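Local structure of myosin IE heavy chain (Dictyostelium discoideum, 1LKX) at residues A[274-279]-A[303-308]; A[215-220]-A[266-271]; A[309-314]-A[533-538]; A[278-283]-A[295-300]; A[190-195]-A[227-232]. The protein is a single-headed myosin whose motor domain, the part described here, binds actin and has an actin-activated ATPase activity. All blocks are in the same frame, centred on the assembly; numbering follows the deposited sequence.

In the fold
Contacts 1 and 2 are the buried, largely apolar pair: both rest on helix 260-276, with centres about 9 Å apart, and touch each other. Contacts 3, 4 and 5 are partly buried and draw more on hydrogen bonding. Contact 3 sits where helix 299-309 gives way to helix 313-321, and contact 4 is a hairpin leading into helix 299-309, so contact 4, contact 1 and the first segment of contact 3 lie along one run, residues 274-314, while 533-538 comes from far along the chain. Contact 5, its centre about 17 Å from that of contact 1, lies closest to the chain's centre, ties a loop to a short helix and relies on backbone carbonyls as acceptors.

Contact 1: A[274-279]-A[303-308]; sequences LHIGNI and AAAASC
The imidazole of His275 turns one face onto the methyl group of Ala304, and this overlap carries a helix-to-helix packing in the myosin motor domain, between the C-terminal end of helix 260-276 and helix 299-309. The evidence for a CH-pi contact is direct: Ala304 CB lies 3.4 Å from the centroid of the His275 ring and 17° off its normal, displaced toward the rim, where ND1 is the nearest ring atom. Cys308, one helical turn further on, meets the same ring differently. Its SG lies in the ring plane at the edge, 4.0 Å from His275 ND1. The first torsion of His275 (chi1 -77°) keeps CG beside the backbone N and opposite the carbonyl carbon, which carries the ring out over the Ala304 methyl, with its ND1 edge toward the Cys308 sulfur. Its far nitrogen, NE2, hydrogen-bonds to Gly218 O, fixing the rotation of the ring and satisfying a buried polar atom. An alanine at this position would take away the ring, and would probably leave Gly218 O without this donor and the Ala304 methyl facing a gap. Nearer the backbone, small residues allow a close approach: His275 CB stands 3.9 Å from Ala305 CB. Ile276 also packs on Leu352 and Leu356 of helix 342-372, while its CG1 reaches the Ala305 methyl, CG1 to CB 4.0 Å.

Contact 2: A[215-220]-A[266-271]; sequences DELGLT and IWRILA. Unlike the reference sequence in segment 215-220: Asp215 (reference Asn).
Trp267 meets Leu217 with its root: Trp267 CB lies 4.2 Å from Leu217 CD1, the two side chains crossing at a slant, while the indole leads away to pack against Met205 and the ring of Phe246. Arg268 follows and offers the aliphatic base of its chain. Leu217 CD2 comes to 3.8 Å from Arg268 CA and to 4.0 Å from Arg268 CG. The guanidinium leads elsewhere, its NH1 in a salt bridge with Asp540. Ile269 and Leu270 serve other neighbours, both reaching Leu360 of helix 342-372. Ala271 closes the segment, and its methyl is shared by two leucines: Ala271 CB lies 3.8 Å from Leu217 CD2 and 3.6 Å from Leu219 CD1. Each leucine holds CG beside its backbone N (chi1 -72° for Leu217, -67° for Leu219), and the two side chains converge on that one methyl. Leu217 thus straddles the helix surface, with CD1 toward Trp267 and CD2 wedged between Arg268 and Ala271. Between the leucines the backbone turns at Gly218, whose positive phi of 81° would press a beta carbon against the preceding carbonyl oxygen. This is apolar packing of a helix end on the flank of helix 260-276, and Gly218, with a weak bond from its N to Asp215 O, is the residue at which a Schellman motif ends helix 211-217.

Contact 3: A[309-314]-A[533-538]; sequences LKTDQQ and SSMQSS
The two backbones come nearest at Thr311 and Ser538, whose CA atoms are 4.6 Å apart. Alongside, Ser538 CA lies 3.3 Å from Lys310 O in a CA-H...O contact. Ser538 holds OG anti to its backbone N (chi1 180°), which directs the hydroxyl to Leu309 O as donor; the modelled 2.5 Å from Ser538 OG to Leu309 O is too short to be taken literally at this resolution. The same OG accepts a hydrogen bond from Asp540 N, which holds the hydroxyl in place from its own side of the contact. Thr311 contributes its methyl branch, with CG2 placed 3.4 Å from Ser538 CB and also beside the Ser534 carbonyl. On the buried side, Leu309 and Met535 pass at a slant: Leu309 CD1 is 3.7 Å from Met535 SD and 3.8 Å from Met535 CE, the bent methionine chain folding its thioether onto the leucine. Backbone hydrogen bonding between Lys310 and Ser539 extends the join. The end of helix 529-536 and the residues after it pack on a link between two helices, closed by a Schellman motif with Lys310 (phi 56°) as C-prime residue and opened again by an Asp312 N-cap on Ser315 N.

Contact 4: A[278-283]-A[295-300]; sequences NITFAE and KVSDTK
The Phe281 ring meets Lys295 at its edge, near the ring plane, with Phe281 CD1 4.1 Å from Lys295 O, and Val296 approaches it obliquely, CG2 lying 4.1 Å from Phe281 CE1. Beyond them the aromatic packs on Leu320 and on Ala345 of helix 342-372. The strands form a beta hairpin in which Phe281 and Val296 are an antiparallel non-hydrogen-bonded pair and Ala282 and Lys295 a hydrogen-bonded one. Lys295 N donates to Ala282 O at 2.7 Å, in the carbonyl plane, and Ala282 N donates back to Lys295 O. On the face bearing Phe281, the other branch of Val296 reaches Ile279, CG1 to CG2 3.8 Å. Past the last bridge, Thr280 holds two successive amides. Its carbonyl O receives Ser297 N at 2.9 Å in a nearly straight bond (171°), although the donor stands 50° out of the carbonyl plane. Its hydroxyl is placed for the second amide by a chi1 of 55°, which sets OG1 between the backbone N and the carbonyl carbon. The turn into helix 299-309 is fixed further by Asp298, an N-cap residue whose OD2 binds Ser301 N, while its own backbone N donates to Thr280 OG1 at 2.9 Å.

Contact 5: A[190-195]-A[227-232]; sequences VGRTQG and EYLKKS
A chi1 of 56° sets Arg192 CG between its backbone N and carbonyl carbon, against Ser232, and a bend at chi3 (130°) swings the guanidinium back toward the carbonyl of Tyr228. The aliphatic part packs on the serine, Arg192 CG lying 3.3 Å from Ser232 CB. NH2 is near Tyr228 O but badly angled for a bond, and makes a weak one to Val189 O. A leucine here would lack the guanidinium, and would probably leave Val189 O without that weak partner and the Tyr228 carbonyl without its positive neighbour. Segment 190-195 belongs to the loop between strand 174-182, an outermost strand of the motor domain's seven-stranded sheet, and helix 200-206; the Thr193 side chain is about 12 Å from that of Ser103 in the ATP site. The first residue of 190-195 rests on the tyrosine: Val190 CA sits over the Tyr228 ring face, 4.2 Å from its centroid, and Val190 CG1 is 3.8 Å from Tyr228 CZ. Tyr228 OH is hydrogen-bonded to Asp350. Lys231 bends about its CG-CD bond, bringing NZ to 2.7 Å from Val190 O as donor. Gly195 N donates to Ser232 O at 2.8 Å (168°), on a lone pair.

Contact 1: A[274-279]-A[303-308]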
# COMPACT_ATOMS: atom_id res chain seq x y z
N LEU A 274 -24.67 -6.03 6.41
CA LEU A 274 -25.16 -7.22 5.73
C LEU A 274 -26.67 -7.17 5.55
O LEU A 274 -27.19 -7.55 4.50
CB LEU A 274 -24.78 -8.47 6.51
CG LEU A 274 -23.33 -8.91 6.43
CD1 LEU A 274 -23.18 -10.28 7.06
CD2 LEU A 274 -22.90 -8.94 4.99
N HIS A 275 -27.38 -6.70 6.57
CA HIS A 275 -28.83 -6.59 6.47
C HIS A 275 -29.19 -5.48 5.50
O HIS A 275 -30.05 -5.67 4.64
CB HIS A 275 -29.43 -6.34 7.85
CG HIS A 275 -29.49 -7.57 8.71
ND1 HIS A 275 -29.29 -7.54 10.07
CD2 HIS A 275 -29.72 -8.86 8.39
CE1 HIS A 275 -29.39 -8.77 10.55
NE2 HIS A 275 -29.65 -9.59 9.55
N ILE A 276 -28.53 -4.34 5.61
CA ILE A 276 -28.82 -3.22 4.71
C ILE A 276 -28.80 -3.70 3.26
O ILE A 276 -29.61 -3.28 2.44
CB ILE A 276 -27.77 -2.10 4.87
CG1 ILE A 276 -27.88 -1.47 6.26
CG2 ILE A 276 -27.98 -1.04 3.80
CD1 ILE A 276 -26.84 -0.39 6.54
N GLY A 277 -27.86 -4.59 2.95
CA GLY A 277 -27.75 -5.09 1.60
C GLY A 277 -28.93 -5.89 1.10
O GLY A 277 -29.09 -6.11 -0.10
N ASN A 278 -29.78 -6.33 2.02
CA ASN A 278 -30.93 -7.11 1.63
C ASN A 278 -32.22 -6.31 1.58
O ASN A 278 -33.30 -6.86 1.37
CB ASN A 278 -31.09 -8.30 2.58
CG ASN A 278 -29.98 -9.32 2.40
OD1 ASN A 278 -29.99 -10.38 3.02
ND2 ASN A 278 -29.02 -8.99 1.55
N ILE A 279 -32.11 -5.00 1.75
CA ILE A 279 -33.29 -4.16 1.69
C ILE A 279 -33.70 -3.93 0.25
O ILE A 279 -32.94 -3.39 -0.55
CB ILE A 279 -33.05 -2.79 2.34
CG1 ILE A 279 -32.93 -2.95 3.86
CG2 ILE A 279 -34.17 -1.84 1.98
CD1 ILE A 279 -32.76 -1.64 4.58
N ALA A 303 -35.74 -4.02 9.35
CA ALA A 303 -35.98 -4.07 10.79
C ALA A 303 -34.72 -4.55 11.49
O ALA A 303 -34.33 -4.03 12.53
CB ALA A 303 -37.13 -5.00 11.09
N ALA A 304 -34.09 -5.57 10.91
CA ALA A 304 -32.88 -6.15 11.45
C ALA A 304 -31.73 -5.13 11.40
O ALA A 304 -30.94 -5.02 12.34
CB ALA A 304 -32.51 -7.40 10.67
N ALA A 305 -31.66 -4.39 10.30
CA ALA A 305 -30.62 -3.38 10.10
C ALA A 305 -30.72 -2.28 11.16
O ALA A 305 -29.72 -1.92 11.78
CB ALA A 305 -30.75 -2.79 8.71
N ALA A 306 -31.93 -1.76 11.36
CA ALA A 306 -32.17 -0.70 12.34
C ALA A 306 -31.99 -1.27 13.74
O ALA A 306 -31.65 -0.55 14.68
CB ALA A 306 -33.58 -0.14 12.17
N SER A 307 -32.21 -2.57 13.86
CA SER A 307 -32.07 -3.29 15.11
C SER A 307 -30.60 -3.28 15.55
O SER A 307 -30.29 -2.96 16.70
CB SER A 307 -32.55 -4.74 14.93
OG SER A 307 -32.22 -5.56 16.03
N CYS A 308 -29.71 -3.63 14.63
CA CYS A 308 -28.28 -3.67 14.92
C CYS A 308 -27.70 -2.26 15.08
O CYS A 308 -26.88 -2.01 15.96
CB CYS A 308 -27.52 -4.39 13.80
SG CYS A 308 -27.99 -6.11 13.53

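Contact 2: A[215-220]-A[266-271]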
# COMPACT_ATOMS: atom_id res chain seq x y z
N ASP A 215 -27.63 -15.42 15.95
CA ASP A 215 -29.06 -15.20 16.08
C ASP A 215 -29.38 -13.86 16.71
O ASP A 215 -30.35 -13.20 16.33
CB ASP A 215 -29.69 -16.34 16.89
CG ASP A 215 -29.56 -17.69 16.20
OD1 ASP A 215 -29.78 -17.75 14.96
OD2 ASP A 215 -29.25 -18.69 16.88
N GLU A 216 -28.57 -13.45 17.68
CA GLU A 216 -28.76 -12.16 18.34
C GLU A 216 -28.58 -11.05 17.31
O GLU A 216 -29.11 -9.95 17.47
CB GLU A 216 -27.74 -11.98 19.46
CG GLU A 216 -27.84 -12.99 20.60
CD GLU A 216 -26.61 -12.98 21.50
OE1 GLU A 216 -26.22 -11.87 21.94
OE2 GLU A 216 -26.04 -14.07 21.76
N LEU A 217 -27.83 -11.35 16.26
CA LEU A 217 -27.56 -10.39 15.19
C LEU A 217 -28.55 -10.52 14.05
O LEU A 217 -28.61 -9.65 13.18
CB LEU A 217 -26.15 -10.59 14.66
CG LEU A 217 -25.00 -10.15 15.57
CD1 LEU A 217 -23.70 -10.69 15.02
CD2 LEU A 217 -24.97 -8.64 15.67
N GLY A 218 -29.33 -11.59 14.05
CA GLY A 218 -30.30 -11.79 12.99
C GLY A 218 -29.62 -12.35 11.76
O GLY A 218 -30.16 -12.29 10.65
N LEU A 219 -28.43 -12.91 11.96
CA LEU A 219 -27.65 -13.47 10.86
C LEU A 219 -27.76 -14.98 10.79
O LEU A 219 -28.09 -15.64 11.78
CB LEU A 219 -26.17 -13.10 11.00
CG LEU A 219 -25.82 -11.62 10.83
CD1 LEU A 219 -24.34 -11.42 11.01
CD2 LEU A 219 -26.25 -11.13 9.46
N THR A 220 -27.49 -15.51 9.60
CA THR A 220 -27.51 -16.94 9.35
C THR A 220 -26.15 -17.26 8.77
O THR A 220 -25.68 -16.58 7.86
CB THR A 220 -28.58 -17.31 8.31
OG1 THR A 220 -28.24 -18.56 7.70
CG2 THR A 220 -28.69 -16.23 7.25
N ILE A 266 -18.59 -4.05 17.31
CA ILE A 266 -18.15 -4.11 15.92
C ILE A 266 -19.06 -5.04 15.13
O ILE A 266 -19.57 -4.67 14.07
CB ILE A 266 -16.71 -4.65 15.80
CG1 ILE A 266 -15.73 -3.70 16.47
CG2 ILE A 266 -16.35 -4.84 14.34
CD1 ILE A 266 -14.30 -4.20 16.44
N TRP A 267 -19.26 -6.24 15.66
CA TRP A 267 -20.08 -7.23 15.00
C TRP A 267 -21.42 -6.69 14.53
O TRP A 267 -21.86 -6.99 13.41
CB TRP A 267 -20.31 -8.42 15.92
CG TRP A 267 -19.07 -9.16 16.27
CD1 TRP A 267 -18.89 -9.98 17.34
CD2 TRP A 267 -17.82 -9.16 15.56
NE1 TRP A 267 -17.62 -10.49 17.35
CE2 TRP A 267 -16.94 -10.00 16.27
CE3 TRP A 267 -17.36 -8.52 14.40
CZ2 TRP A 267 -15.62 -10.23 15.85
CZ3 TRP A 267 -16.05 -8.75 13.99
CH2 TRP A 267 -15.20 -9.60 14.71
N ARG A 268 -22.06 -5.88 15.37
CA ARG A 268 -23.35 -5.31 15.03
C ARG A 268 -23.28 -4.54 13.73
O ARG A 268 -24.08 -4.76 12.83
CB ARG A 268 -23.86 -4.41 16.15
CG ARG A 268 -24.12 -5.16 17.45
CD ARG A 268 -25.12 -4.45 18.34
NE ARG A 268 -24.58 -4.24 19.67
CZ ARG A 268 -23.77 -3.24 19.98
NH1 ARG A 268 -23.42 -2.36 19.04
NH2 ARG A 268 -23.29 -3.12 21.21
N ILE A 269 -22.32 -3.62 13.64
CA ILE A 269 -22.15 -2.82 12.44
C ILE A 269 -21.94 -3.69 11.21
O ILE A 269 -22.53 -3.44 10.16
CB ILE A 269 -20.97 -1.84 12.58
CG1 ILE A 269 -21.37 -0.73 13.55
CG2 ILE A 269 -20.59 -1.26 11.24
CD1 ILE A 269 -20.25 0.20 13.89
N LEU A 270 -21.12 -4.73 11.32
CA LEU A 270 -20.94 -5.60 10.17
C LEU A 270 -22.27 -6.26 9.81
O LEU A 270 -22.65 -6.33 8.64
CB LEU A 270 -19.88 -6.66 10.44
CG LEU A 270 -18.42 -6.19 10.43
CD1 LEU A 270 -17.54 -7.42 10.48
CD2 LEU A 270 -18.11 -5.37 9.20
N ALA A 271 -22.99 -6.74 10.83
CA ALA A 271 -24.28 -7.40 10.62
C ALA A 271 -25.30 -6.43 10.01
O ALA A 271 -26.14 -6.82 9.19
CB ALA A 271 -24.80 -7.95 11.92

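Contact 3: A[309-314]-A[533-538]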
# COMPACT_ATOMS: atom_id res chain seq x y z
N LEU A 309 -28.13 -1.35 14.23
CA LEU A 309 -27.64 0.02 14.29
C LEU A 309 -28.22 0.75 15.48
O LEU A 309 -27.77 1.84 15.82
CB LEU A 309 -27.99 0.77 13.00
CG LEU A 309 -27.24 0.30 11.76
CD1 LEU A 309 -27.73 1.06 10.54
CD2 LEU A 309 -25.77 0.51 11.96
N LYS A 310 -29.21 0.14 16.12
CA LYS A 310 -29.87 0.73 17.28
C LYS A 310 -30.45 2.12 17.03
O LYS A 310 -30.16 3.07 17.76
CB LYS A 310 -28.90 0.79 18.46
CG LYS A 310 -28.50 -0.57 19.01
CD LYS A 310 -27.76 -0.44 20.33
CE LYS A 310 -27.20 -1.77 20.81
NZ LYS A 310 -28.25 -2.81 20.91
N THR A 311 -31.28 2.24 15.99
CA THR A 311 -31.93 3.50 15.63
C THR A 311 -33.40 3.24 15.31
O THR A 311 -33.84 2.09 15.20
CB THR A 311 -31.31 4.15 14.37
OG1 THR A 311 -31.50 3.31 13.24
CG2 THR A 311 -29.83 4.40 14.56
N ASP A 312 -34.15 4.32 15.14
CA ASP A 312 -35.56 4.19 14.82
C ASP A 312 -35.78 3.60 13.44
O ASP A 312 -35.47 4.21 12.42
CB ASP A 312 -36.26 5.55 14.90
CG ASP A 312 -37.70 5.47 14.47
OD1 ASP A 312 -38.44 4.60 15.00
OD2 ASP A 312 -38.11 6.27 13.60
N GLN A 313 -36.34 2.39 13.42
CA GLN A 313 -36.62 1.70 12.18
C GLN A 313 -37.29 2.57 11.13
O GLN A 313 -36.99 2.48 9.95
CB GLN A 313 -37.49 0.48 12.47
CG GLN A 313 -38.03 -0.20 11.24
CD GLN A 313 -38.68 -1.52 11.57
OE1 GLN A 313 -39.28 -2.15 10.71
NE2 GLN A 313 -38.55 -1.95 12.82
N GLN A 314 -38.21 3.42 11.57
CA GLN A 314 -38.94 4.28 10.66
C GLN A 314 -38.04 5.36 10.06
O GLN A 314 -37.91 5.46 8.85
CB GLN A 314 -40.10 4.95 11.38
CG GLN A 314 -41.04 4.00 12.10
CD GLN A 314 -41.64 4.63 13.34
OE1 GLN A 314 -42.30 5.68 13.28
NE2 GLN A 314 -41.41 4.00 14.49
N SER A 533 -27.96 11.92 10.04
CA SER A 533 -28.76 12.15 11.24
C SER A 533 -29.44 10.87 11.74
O SER A 533 -29.51 10.63 12.95
CB SER A 533 -29.80 13.21 10.97
OG SER A 533 -30.62 12.81 9.89
N SER A 534 -29.92 10.05 10.81
CA SER A 534 -30.57 8.78 11.18
C SER A 534 -29.62 7.86 11.95
O SER A 534 -30.06 6.97 12.69
CB SER A 534 -31.06 8.06 9.92
OG SER A 534 -31.61 6.80 10.25
N MET A 535 -28.32 8.08 11.78
CA MET A 535 -27.31 7.28 12.45
C MET A 535 -26.93 7.94 13.77
O MET A 535 -26.78 7.26 14.79
CB MET A 535 -26.06 7.15 11.58
CG MET A 535 -26.28 6.36 10.30
SD MET A 535 -26.72 4.63 10.57
CE MET A 535 -28.47 4.75 10.53
N GLN A 536 -26.77 9.26 13.75
CA GLN A 536 -26.40 9.99 14.96
C GLN A 536 -27.45 9.72 16.01
O GLN A 536 -27.17 9.69 17.21
CB GLN A 536 -26.32 11.49 14.66
CG GLN A 536 -25.60 11.79 13.37
CD GLN A 536 -25.33 13.25 13.17
OE1 GLN A 536 -24.34 13.78 13.68
NE2 GLN A 536 -26.20 13.92 12.43
N SER A 537 -28.68 9.50 15.54
CA SER A 537 -29.80 9.20 16.42
C SER A 537 -29.66 7.81 17.07
O SER A 537 -30.53 7.39 17.83
CB SER A 537 -31.09 9.26 15.63
OG SER A 537 -31.07 8.29 14.60
N SER A 538 -28.58 7.11 16.78
CA SER A 538 -28.36 5.78 17.34
C SER A 538 -28.03 5.86 18.82
O SER A 538 -27.49 6.87 19.30
CB SER A 538 -27.21 5.07 16.60
OG SER A 538 -26.98 3.77 17.14

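Contact 4: A[278-283]-A[295-300]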
# COMPACT_ATOMS: atom_id res chain seq x y z
N ASN A 278 -29.78 -6.33 2.02
CA ASN A 278 -30.93 -7.11 1.63
C ASN A 278 -32.22 -6.31 1.58
O ASN A 278 -33.30 -6.86 1.37
CB ASN A 278 -31.09 -8.30 2.58
CG ASN A 278 -29.98 -9.32 2.40
OD1 ASN A 278 -29.99 -10.38 3.02
ND2 ASN A 278 -29.02 -8.99 1.55
N ILE A 279 -32.11 -5.00 1.75
CA ILE A 279 -33.29 -4.16 1.69
C ILE A 279 -33.70 -3.93 0.25
O ILE A 279 -32.94 -3.39 -0.55
CB ILE A 279 -33.05 -2.79 2.34
CG1 ILE A 279 -32.93 -2.95 3.86
CG2 ILE A 279 -34.17 -1.84 1.98
CD1 ILE A 279 -32.76 -1.64 4.58
N THR A 280 -34.91 -4.36 -0.09
CA THR A 280 -35.44 -4.19 -1.43
C THR A 280 -36.44 -3.04 -1.43
O THR A 280 -36.95 -2.65 -0.38
CB THR A 280 -36.12 -5.49 -1.92
OG1 THR A 280 -37.12 -5.89 -0.98
CG2 THR A 280 -35.10 -6.60 -2.07
N PHE A 281 -36.72 -2.49 -2.60
CA PHE A 281 -37.64 -1.38 -2.71
C PHE A 281 -38.81 -1.66 -3.66
O PHE A 281 -38.65 -2.32 -4.68
CB PHE A 281 -36.89 -0.13 -3.16
CG PHE A 281 -35.87 0.33 -2.18
CD1 PHE A 281 -36.24 0.85 -0.95
CD2 PHE A 281 -34.52 0.27 -2.49
CE1 PHE A 281 -35.29 1.29 -0.04
CE2 PHE A 281 -33.56 0.71 -1.58
CZ PHE A 281 -33.95 1.22 -0.36
N ALA A 282 -39.97 -1.13 -3.30
CA ALA A 282 -41.17 -1.33 -4.10
C ALA A 282 -41.82 -0.01 -4.50
O ALA A 282 -41.65 1.02 -3.82
CB ALA A 282 -42.17 -2.17 -3.33
N GLU A 283 -42.56 -0.05 -5.60
CA GLU A 283 -43.25 1.12 -6.12
C GLU A 283 -44.40 1.44 -5.17
O GLU A 283 -45.45 0.79 -5.21
CB GLU A 283 -43.80 0.82 -7.52
CG GLU A 283 -44.27 2.05 -8.29
CD GLU A 283 -43.12 2.84 -8.90
OE1 GLU A 283 -42.36 2.25 -9.69
OE2 GLU A 283 -42.98 4.04 -8.58
N LYS A 295 -41.23 2.37 -1.56
CA LYS A 295 -41.21 1.86 -0.19
C LYS A 295 -40.42 0.57 -0.06
O LYS A 295 -40.19 -0.13 -1.04
CB LYS A 295 -42.64 1.67 0.32
CG LYS A 295 -42.73 1.15 1.76
CD LYS A 295 -41.75 1.85 2.72
CE LYS A 295 -42.01 3.35 2.83
NZ LYS A 295 -41.03 4.03 3.74
N VAL A 296 -40.01 0.26 1.16
CA VAL A 296 -39.24 -0.95 1.45
C VAL A 296 -40.11 -2.20 1.35
O VAL A 296 -41.22 -2.23 1.87
CB VAL A 296 -38.64 -0.88 2.86
CG1 VAL A 296 -37.76 -2.09 3.10
CG2 VAL A 296 -37.87 0.41 3.03
N SER A 297 -39.58 -3.22 0.69
CA SER A 297 -40.30 -4.49 0.53
C SER A 297 -39.86 -5.46 1.61
O SER A 297 -40.63 -5.80 2.51
CB SER A 297 -40.00 -5.10 -0.83
OG SER A 297 -40.29 -4.19 -1.88
N ASP A 298 -38.60 -5.90 1.52
CA ASP A 298 -38.03 -6.83 2.49
C ASP A 298 -37.90 -6.12 3.83
O ASP A 298 -36.80 -5.91 4.34
CB ASP A 298 -36.66 -7.30 2.01
CG ASP A 298 -36.04 -8.33 2.94
OD1 ASP A 298 -35.00 -8.93 2.56
OD2 ASP A 298 -36.58 -8.54 4.04
N THR A 299 -39.05 -5.76 4.38
CA THR A 299 -39.13 -5.04 5.64
C THR A 299 -38.37 -5.69 6.80
O THR A 299 -37.70 -5.00 7.56
CB THR A 299 -40.59 -4.85 6.05
OG1 THR A 299 -41.22 -6.13 6.17
CG2 THR A 299 -41.32 -4.04 5.00
N LYS A 300 -38.48 -7.00 6.94
CA LYS A 300 -37.80 -7.67 8.04
C LYS A 300 -36.30 -7.36 8.05
O LYS A 300 -35.69 -7.24 9.12
CB LYS A 300 -38.06 -9.19 7.98
CG LYS A 300 -37.37 -9.93 6.84
CD LYS A 300 -35.99 -10.41 7.24
CE LYS A 300 -35.36 -11.27 6.16
NZ LYS A 300 -34.09 -11.86 6.63

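Contact 5: A[190-195]-A[227-232]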
# COMPACT_ATOMS: atom_id res chain seq x y z
N VAL A 190 -20.28 -3.12 -1.53
CA VAL A 190 -21.56 -3.24 -2.19
C VAL A 190 -21.49 -3.91 -3.55
O VAL A 190 -22.48 -4.49 -3.99
CB VAL A 190 -22.22 -1.85 -2.36
CG1 VAL A 190 -22.37 -1.19 -1.00
CG2 VAL A 190 -21.39 -0.95 -3.28
N GLY A 191 -20.34 -3.84 -4.21
CA GLY A 191 -20.21 -4.44 -5.52
C GLY A 191 -18.77 -4.71 -5.90
O GLY A 191 -17.85 -3.97 -5.54
N ARG A 192 -18.56 -5.78 -6.66
CA ARG A 192 -17.21 -6.16 -7.06
C ARG A 192 -17.23 -7.04 -8.31
O ARG A 192 -18.28 -7.55 -8.70
CB ARG A 192 -16.53 -6.91 -5.92
CG ARG A 192 -17.32 -8.12 -5.47
CD ARG A 192 -16.87 -8.58 -4.11
NE ARG A 192 -17.99 -8.77 -3.20
CZ ARG A 192 -18.85 -7.81 -2.86
NH1 ARG A 192 -18.72 -6.60 -3.36
NH2 ARG A 192 -19.82 -8.05 -2.00
N THR A 193 -16.07 -7.21 -8.94
CA THR A 193 -15.95 -8.06 -10.13
C THR A 193 -16.42 -9.47 -9.78
O THR A 193 -16.04 -10.02 -8.75
CB THR A 193 -14.49 -8.17 -10.59
OG1 THR A 193 -14.00 -6.88 -10.95
CG2 THR A 193 -14.38 -9.10 -11.77
N GLN A 194 -17.24 -10.05 -10.64
CA GLN A 194 -17.74 -11.39 -10.41
C GLN A 194 -16.50 -12.25 -10.26
O GLN A 194 -15.50 -12.01 -10.93
CB GLN A 194 -18.58 -11.87 -11.60
CG GLN A 194 -19.12 -10.74 -12.48
CD GLN A 194 -18.02 -10.00 -13.29
OE1 GLN A 194 -17.28 -9.16 -12.76
NE2 GLN A 194 -17.92 -10.34 -14.58
N GLY A 195 -16.57 -13.25 -9.39
CA GLY A 195 -15.43 -14.11 -9.17
C GLY A 195 -14.66 -13.61 -7.96
O GLY A 195 -14.13 -14.40 -7.19
N GLU A 227 -27.26 -10.43 0.02
CA GLU A 227 -27.15 -9.77 -1.27
C GLU A 227 -25.73 -9.33 -1.64
O GLU A 227 -25.15 -9.83 -2.60
CB GLU A 227 -28.08 -8.56 -1.28
CG GLU A 227 -28.04 -7.77 -2.58
CD GLU A 227 -28.10 -8.68 -3.80
OE1 GLU A 227 -28.86 -9.67 -3.76
OE2 GLU A 227 -27.38 -8.39 -4.79
N TYR A 228 -25.19 -8.39 -0.87
CA TYR A 228 -23.86 -7.91 -1.14
C TYR A 228 -22.86 -9.03 -1.37
O TYR A 228 -22.08 -8.98 -2.32
CB TYR A 228 -23.37 -7.03 0.02
CG TYR A 228 -24.09 -5.70 0.13
CD1 TYR A 228 -24.59 -5.06 -1.00
CD2 TYR A 228 -24.22 -5.06 1.36
CE1 TYR A 228 -25.20 -3.81 -0.91
CE2 TYR A 228 -24.82 -3.82 1.47
CZ TYR A 228 -25.31 -3.20 0.33
OH TYR A 228 -25.92 -1.96 0.44
N LEU A 229 -22.88 -10.06 -0.54
CA LEU A 229 -21.95 -11.17 -0.70
C LEU A 229 -22.29 -12.10 -1.87
O LEU A 229 -21.40 -12.64 -2.53
CB LEU A 229 -21.87 -12.00 0.58
CG LEU A 229 -21.45 -11.24 1.84
CD1 LEU A 229 -21.21 -12.23 2.97
CD2 LEU A 229 -20.19 -10.45 1.57
N LYS A 230 -23.57 -12.28 -2.13
CA LYS A 230 -23.99 -13.16 -3.20
C LYS A 230 -23.61 -12.66 -4.59
O LYS A 230 -23.25 -13.44 -5.45
CB LYS A 230 -25.50 -13.35 -3.11
CG LYS A 230 -26.07 -14.43 -4.01
CD LYS A 230 -27.58 -14.40 -3.99
CE LYS A 230 -28.15 -15.66 -4.62
NZ LYS A 230 -27.84 -16.89 -3.82
N LYS A 231 -23.70 -11.35 -4.82
CA LYS A 231 -23.41 -10.74 -6.12
C LYS A 231 -22.21 -11.31 -6.88
O LYS A 231 -22.37 -11.90 -7.94
CB LYS A 231 -23.21 -9.23 -5.96
CG LYS A 231 -24.29 -8.55 -5.16
CD LYS A 231 -24.03 -7.07 -4.99
CE LYS A 231 -24.27 -6.30 -6.28
NZ LYS A 231 -24.04 -4.83 -6.13
N SER A 232 -21.02 -11.13 -6.34
CA SER A 232 -19.80 -11.59 -6.99
C SER A 232 -19.73 -13.11 -7.11
O SER A 232 -18.77 -13.66 -7.64
CB SER A 232 -18.57 -11.08 -6.24
OG SER A 232 -18.56 -11.53 -4.89